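Local coordinates for uncharacterized protein DUF1185 (Bordetella bronchiseptica RB50, PDB 3BYQ), which is of unknown function but, with its variant of the Bacillus chorismate mutase fold, probably has a role in amino-acid metabolism, at residues B[8-13]-B[65-70]; B[104-109]-B[164-169]. One frame throughout, in Å; residues are numbered along the deposited sequence. Where two conformers were deposited one is given.

Contact 1: residues B[8-13]-B[65-70]; sequences RKRTLI and ATELVD
Glu-67 OE1 has three polar partners: Arg-10 NH2, a water and the hydroxyl of Ser-34 on strand 29-39. The salt bridge from Arg-10 NH2 to Glu-67 OE1 is short, 2.8 Å, but as a hydrogen bond it is weak, bent to 138° at the proton. OE1 sits at the guanidinium edge, but NH2 stands off the carboxylate plane (planes 69° apart); the bond is one-pronged. The water offers a second path. It lies in the guanidinium plane, accepts from Arg-10 NE at 3.0 Å and can donate to Glu-67 OE1, 3.1 Å away, though other acceptors compete for its protons. Several partners on one oxygen would probably stabilise the charged carboxylate.

Both chains have the length to span the gap between strand and helix. Glu-67 leaves the helix with CG anti to the backbone N and runs straight out, while Arg-10 bends at chi3 and slides past it in the opposite direction. Leu-12 comes from the strand, opposite in direction to Glu-67. Its CD1 lies over one face of the Glu-67 carboxylate, 4.0 Å from CD, whereas Arg-10 NH2 approaches from the other side. Branched and apolar, Leu-12 also packs its CD1 4.1 Å from Leu-68 CD2.

Segment 65-70 of helix 51-72 runs at 30° to segment 8-13 of strand 7-17. That strand pairs with strand 29-39 within the chain and, along its other edge, antiparallel with a strand of a second subunit, so the sheet continues through the interface, while Leu-68 reaches on to strands 29-39 and 161-169.

Contact 2: residues B[104-109]-B[164-169]; sequences WAMRSV and FALVMG. With EDO (1,2-ethanediol), chain C.
Apolar contacts join the two segments, and Met-106, a selenomethionine, makes all the closest ones. With CG anti to the backbone N (chi1 178°), its chain drops from the helix toward the strand, and a bend at chi3 (57°) turns the methyl aside. Met-106 CE then lies 3.9 Å from Leu-166 CD2, while Met-106 SE meets the methyl CE of Met-168, also a selenomethionine, at 3.7 Å. That same methyl lies equally close, 3.7 Å, to Met-106 CG. Long, flexible, unbranched chains probably suit this layer because their torsions can be adjusted to lay SE and CE against both the Leu-166 methyl and the other selenomethionine. Met-106 SE also rests 3.9 Å from Val-167 O, touching the strand backbone.

A polar contact lies apart from this layer: Trp-104 NE1 donates to O1 of a 1,2-ethanediol, probably from the crystallisation liquor, at 3.2 Å and in the ring plane.

Segment 104-109, in helix 98-109, runs at 34° to segment 164-169, a helix-on-sheet layer of this variant of the Bacillus chorismate mutase fold. Helix 51-72 presents Ala-65 and Leu-68 to Leu-166, and Tyr-80 of strand 79-86 packs against Met-106. Strand 161-169 runs between strands 29-39 and 79-86, antiparallel to both.

How the contacts relate
Both contacts lay a helix on the same face of one mixed sheet, at similar shallow angles, but at different depths. Contact 2 is core: its touching residues are all buried and its chemistry is wholly apolar. Contact 1 lies farther from the chain centre, toward the strand that pairs with one of a second subunit, and is only partly buried, so a charged pair and a water join its leucines. The two meet where helix 51-72 wedges against strand 161-169: Val-69 CG2 of contact 1 is 3.8 Å from Met-168 SE of contact 2, and Ala-65 N is 3.6 Å from Leu-166 CD1. The packing therefore continues from 65-70 to 164-169.

Contact 1: residues B[8-13]-B[65-70]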
loop_
_atom_site.group_PDB
_atom_site.type_symbol
_atom_site.label_atom_id
_atom_site.label_comp_id
_atom_site.label_asym_id
_atom_site.label_seq_id
_atom_site.Cartn_x
_atom_site.Cartn_y
_atom_site.Cartn_z
ATOM N N ARG B 8 -9.503 -5.893 -21.905
ATOM C CA ARG B 8 -8.608 -4.765 -22.052
ATOM C C ARG B 8 -7.156 -5.238 -22.052
ATOM O O ARG B 8 -6.342 -4.856 -22.873
ATOM C CB ARG B 8 -8.834 -3.745 -20.927
ATOM C CG ARG B 8 -7.891 -2.575 -21.072
ATOM C CD ARG B 8 -8.238 -1.375 -20.226
ATOM N NE ARG B 8 -8.212 -1.601 -18.794
ATOM C CZ ARG B 8 -7.167 -1.399 -18.004
ATOM N NH1 ARG B 8 -6.015 -1.047 -18.501
ATOM N NH2 ARG B 8 -7.280 -1.616 -16.701
ATOM N N LYS B 9 -6.856 -6.057 -21.055
ATOM C CA LYS B 9 -5.502 -6.596 -20.884
ATOM C C LYS B 9 -5.503 -7.878 -20.129
ATOM O O LYS B 9 -6.479 -8.232 -19.482
ATOM C CB LYS B 9 -4.579 -5.564 -20.215
ATOM C CG LYS B 9 -4.932 -5.234 -18.828
ATOM C CD LYS B 9 -4.144 -4.020 -18.333
ATOM C CE LYS B 9 -2.680 -4.269 -18.169
ATOM N NZ LYS B 9 -1.995 -2.941 -17.808
ATOM N N ARG B 10 -4.386 -8.570 -20.245
ATOM C CA ARG B 10 -4.180 -9.864 -19.609
ATOM C C ARG B 10 -2.773 -9.917 -19.050
ATOM O O ARG B 10 -1.878 -9.216 -19.520
ATOM C CB ARG B 10 -4.330 -10.973 -20.652
ATOM C CG ARG B 10 -5.744 -11.244 -21.126
ATOM C CD ARG B 10 -5.759 -12.179 -22.294
ATOM N NE ARG B 10 -5.332 -13.530 -21.931
ATOM C CZ ARG B 10 -5.183 -14.538 -22.771
ATOM N NH1 ARG B 10 -5.523 -14.411 -24.034
ATOM N NH2 ARG B 10 -4.735 -15.703 -22.314
ATOM N N THR B 11 -2.601 -10.683 -17.990
ATOM C CA THR B 11 -1.269 -10.954 -17.481
ATOM C C THR B 11 -1.116 -12.432 -17.220
ATOM O O THR B 11 -2.076 -13.136 -16.870
ATOM C CB THR B 11 -0.887 -10.155 -16.217
ATOM O OG1 THR B 11 -1.712 -10.577 -15.117
ATOM C CG2 THR B 11 -1.023 -8.650 -16.485
ATOM N N LEU B 12 0.083 -12.904 -17.493
ATOM C CA LEU B 12 0.472 -14.267 -17.172
ATOM C C LEU B 12 1.666 -14.127 -16.253
ATOM O O LEU B 12 2.580 -13.411 -16.590
ATOM C CB LEU B 12 0.872 -15.006 -18.434
ATOM C CG LEU B 12 1.403 -16.437 -18.277
ATOM C CD1 LEU B 12 0.315 -17.313 -17.726
ATOM C CD2 LEU B 12 1.870 -16.965 -19.619
ATOM N N ILE B 13 1.625 -14.740 -15.071
ATOM C CA ILE B 13 2.808 -14.706 -14.207
ATOM C C ILE B 13 3.188 -16.118 -13.846
ATOM O O ILE B 13 2.339 -17.001 -13.639
ATOM C CB ILE B 13 2.684 -13.820 -12.967
ATOM C CG1 ILE B 13 1.645 -14.375 -11.998
ATOM C CG2 ILE B 13 2.348 -12.380 -13.377
ATOM C CD1 ILE B 13 1.479 -13.541 -10.733
ATOM N N ALA B 65 -7.477 -21.055 -18.574
ATOM C CA ALA B 65 -7.045 -22.377 -18.100
ATOM C C ALA B 65 -6.155 -23.010 -19.153
ATOM O O ALA B 65 -5.160 -23.618 -18.844
ATOM C CB ALA B 65 -8.266 -23.300 -17.756
ATOM N N THR B 66 -6.545 -22.867 -20.404
ATOM C CA THR B 66 -5.745 -23.420 -21.530
ATOM C C THR B 66 -4.361 -22.801 -21.575
ATOM O O THR B 66 -3.356 -23.484 -21.768
ATOM C CB THR B 66 -6.477 -23.256 -22.879
ATOM O OG1 THR B 66 -7.741 -23.942 -22.786
ATOM C CG2 THR B 66 -5.682 -23.839 -24.009
ATOM N N GLU B 67 -4.301 -21.506 -21.325
ATOM C CA GLU B 67 -3.024 -20.813 -21.328
ATOM C C GLU B 67 -2.102 -21.352 -20.249
ATOM O O GLU B 67 -0.896 -21.508 -20.445
ATOM C CB GLU B 67 -3.218 -19.322 -21.112
ATOM C CG GLU B 67 -1.943 -18.562 -21.124
ATOM C CD GLU B 67 -2.127 -17.056 -20.929
ATOM O OE1 GLU B 67 -3.092 -16.640 -20.231
ATOM O OE2 GLU B 67 -1.285 -16.305 -21.475
ATOM N N LEU B 68 -2.685 -21.625 -19.091
ATOM C CA LEU B 68 -1.912 -22.123 -17.942
ATOM C C LEU B 68 -1.371 -23.521 -18.217
ATOM O O LEU B 68 -0.201 -23.809 -17.961
ATOM C CB LEU B 68 -2.733 -22.081 -16.668
ATOM C CG LEU B 68 -2.938 -20.709 -16.002
ATOM C CD1 LEU B 68 -4.013 -20.764 -14.876
ATOM C CD2 LEU B 68 -1.586 -20.173 -15.482
ATOM N N VAL B 69 -2.197 -24.385 -18.799
ATOM C CA VAL B 69 -1.729 -25.744 -19.134
ATOM C C VAL B 69 -0.635 -25.666 -20.178
ATOM O O VAL B 69 0.389 -26.353 -20.073
ATOM C CB VAL B 69 -2.876 -26.676 -19.574
ATOM C CG1 VAL B 69 -2.341 -27.932 -20.260
ATOM C CG2 VAL B 69 -3.692 -27.033 -18.359
ATOM N N ASP B 70 -0.824 -24.812 -21.169
ATOM C CA ASP B 70 0.194 -24.646 -22.207
ATOM C C ASP B 70 1.514 -24.110 -21.626
ATOM O O ASP B 70 2.597 -24.393 -22.125
ATOM C CB ASP B 70 -0.275 -23.719 -23.329
ATOM C CG ASP B 70 -1.417 -24.323 -24.178
ATOM O OD1 ASP B 70 -1.732 -25.529 -24.011
ATOM O OD2 ASP B 70 -2.006 -23.568 -25.004
HETATM O O HOH W 1 -4.363 -14.046 -19.127
#

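Contact 2: residues B[104-109]-B[164-169]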
loop_
_atom_site.group_PDB
_atom_site.type_symbol
_atom_site.label_atom_id
_atom_site.label_comp_id
_atom_site.label_asym_id
_atom_site.label_seq_id
_atom_site.Cartn_x
_atom_site.Cartn_y
_atom_site.Cartn_z
ATOM N N TRP B 104 -15.383 -24.404 -13.127
ATOM C CA TRP B 104 -15.859 -25.492 -14.006
ATOM C C TRP B 104 -15.065 -25.559 -15.282
ATOM O O TRP B 104 -14.680 -26.636 -15.752
ATOM C CB TRP B 104 -17.352 -25.368 -14.265
ATOM C CG TRP B 104 -18.172 -25.566 -13.005
ATOM C CD1 TRP B 104 -17.745 -25.471 -11.691
ATOM C CD2 TRP B 104 -19.583 -25.777 -12.948
ATOM N NE1 TRP B 104 -18.812 -25.664 -10.838
ATOM C CE2 TRP B 104 -19.944 -25.848 -11.583
ATOM C CE3 TRP B 104 -20.574 -25.916 -13.920
ATOM C CZ2 TRP B 104 -21.258 -26.034 -11.169
ATOM C CZ3 TRP B 104 -21.866 -26.113 -13.511
ATOM C CH2 TRP B 104 -22.199 -26.176 -12.143
ATOM N N ALA B 105 -14.775 -24.403 -15.847
ATOM C CA ALA B 105 -13.950 -24.360 -17.059
ATOM C C ALA B 105 -12.595 -24.979 -16.817
ATOM O O ALA B 105 -12.100 -25.779 -17.613
ATOM C CB ALA B 105 -13.806 -22.911 -17.589
HETATM N N MSE B 106 -11.965 -24.600 -15.716
HETATM C CA MSE B 106 -10.635 -25.118 -15.418
HETATM C C MSE B 106 -10.673 -26.617 -15.167
HETATM O O MSE B 106 -9.865 -27.382 -15.699
HETATM C CB MSE B 106 -9.993 -24.355 -14.249
HETATM C CG MSE B 106 -8.629 -24.906 -13.892
HETATM SE SE MSE B 106 -7.553 -23.719 -12.920
HETATM C CE MSE B 106 -8.733 -23.460 -11.499
ATOM N N ARG B 107 -11.625 -27.058 -14.366
ATOM C CA ARG B 107 -11.733 -28.475 -14.105
ATOM C C ARG B 107 -11.954 -29.258 -15.389
ATOM O O ARG B 107 -11.360 -30.328 -15.576
ATOM C CB ARG B 107 -12.773 -28.753 -13.022
ATOM C CG ARG B 107 -12.219 -28.250 -11.706
ATOM C CD ARG B 107 -13.246 -28.280 -10.644
ATOM N NE ARG B 107 -13.520 -29.639 -10.234
ATOM C CZ ARG B 107 -14.440 -29.946 -9.341
ATOM N NH1 ARG B 107 -15.179 -28.990 -8.802
ATOM N NH2 ARG B 107 -14.642 -31.203 -9.001
ATOM N N SER B 108 -12.721 -28.701 -16.329
ATOM C CA SER B 108 -12.951 -29.395 -17.605
ATOM C C SER B 108 -11.681 -29.487 -18.467
ATOM O O SER B 108 -11.400 -30.519 -19.064
ATOM C CB SER B 108 -14.098 -28.744 -18.380
ATOM O OG SER B 108 -15.311 -28.936 -17.648
ATOM N N VAL B 109 -10.906 -28.409 -18.489
ATOM C CA VAL B 109 -9.620 -28.376 -19.206
ATOM C C VAL B 109 -8.660 -29.420 -18.655
ATOM O O VAL B 109 -7.940 -30.069 -19.393
ATOM C CB VAL B 109 -8.984 -26.971 -19.179
ATOM C CG1 VAL B 109 -7.480 -26.992 -19.499
ATOM C CG2 VAL B 109 -9.810 -26.038 -20.071
ATOM N N PHE B 164 -10.457 -11.170 -13.578
ATOM C CA PHE B 164 -10.681 -12.595 -13.326
ATOM C C PHE B 164 -9.375 -13.335 -13.503
ATOM O O PHE B 164 -8.637 -13.068 -14.433
ATOM C CB PHE B 164 -11.722 -13.158 -14.296
ATOM C CG PHE B 164 -13.141 -12.654 -14.057
ATOM C CD1 PHE B 164 -13.800 -12.977 -12.877
ATOM C CD2 PHE B 164 -13.832 -11.956 -15.023
ATOM C CE1 PHE B 164 -15.098 -12.571 -12.644
ATOM C CE2 PHE B 164 -15.154 -11.540 -14.802
ATOM C CZ PHE B 164 -15.776 -11.853 -13.596
ATOM N N ALA B 165 -9.141 -14.310 -12.628
ATOM C CA ALA B 165 -7.899 -15.054 -12.627
ATOM C C ALA B 165 -8.024 -16.524 -12.302
ATOM O O ALA B 165 -8.919 -16.938 -11.519
ATOM C CB ALA B 165 -6.930 -14.408 -11.592
ATOM N N LEU B 166 -7.112 -17.290 -12.892
ATOM C CA LEU B 166 -6.965 -18.705 -12.545
ATOM C C LEU B 166 -5.515 -18.904 -12.159
ATOM O O LEU B 166 -4.617 -18.206 -12.663
ATOM C CB LEU B 166 -7.306 -19.615 -13.710
ATOM C CG LEU B 166 -8.769 -19.590 -14.176
ATOM C CD1 LEU B 166 -8.971 -20.499 -15.375
ATOM C CD2 LEU B 166 -9.684 -19.974 -13.044
ATOM N N VAL B 167 -5.295 -19.872 -11.294
ATOM C CA VAL B 167 -3.976 -20.251 -10.836
ATOM C C VAL B 167 -3.785 -21.757 -10.965
ATOM O O VAL B 167 -4.671 -22.523 -10.662
ATOM C CB VAL B 167 -3.750 -19.851 -9.364
ATOM C CG1 VAL B 167 -2.361 -20.324 -8.854
ATOM C CG2 VAL B 167 -3.916 -18.346 -9.187
HETATM N N MSE B 168 -2.600 -22.146 -11.449
HETATM C CA MSE B 168 -2.151 -23.545 -11.430
HETATM C C MSE B 168 -0.716 -23.606 -10.953
HETATM O O MSE B 168 0.056 -22.661 -11.146
HETATM C CB MSE B 168 -2.238 -24.247 -12.773
HETATM C CG MSE B 168 -3.673 -24.381 -13.314
HETATM SE SE MSE B 168 -3.604 -25.352 -14.982
HETATM C CE MSE B 168 -5.386 -24.946 -15.589
ATOM N N GLY B 169 -0.379 -24.737 -10.370
ATOM C CA GLY B 169 0.957 -24.976 -9.833
ATOM C C GLY B 169 1.356 -26.430 -9.935
ATOM O O GLY B 169 0.509 -27.297 -10.136
HETATM C C1 EDO C . -17.969 -23.932 -7.447
HETATM O O1 EDO C . -17.761 -25.304 -7.823
HETATM C C2 EDO C . -19.330 -23.422 -7.923
HETATM O O2 EDO C . -20.302 -23.645 -6.907
#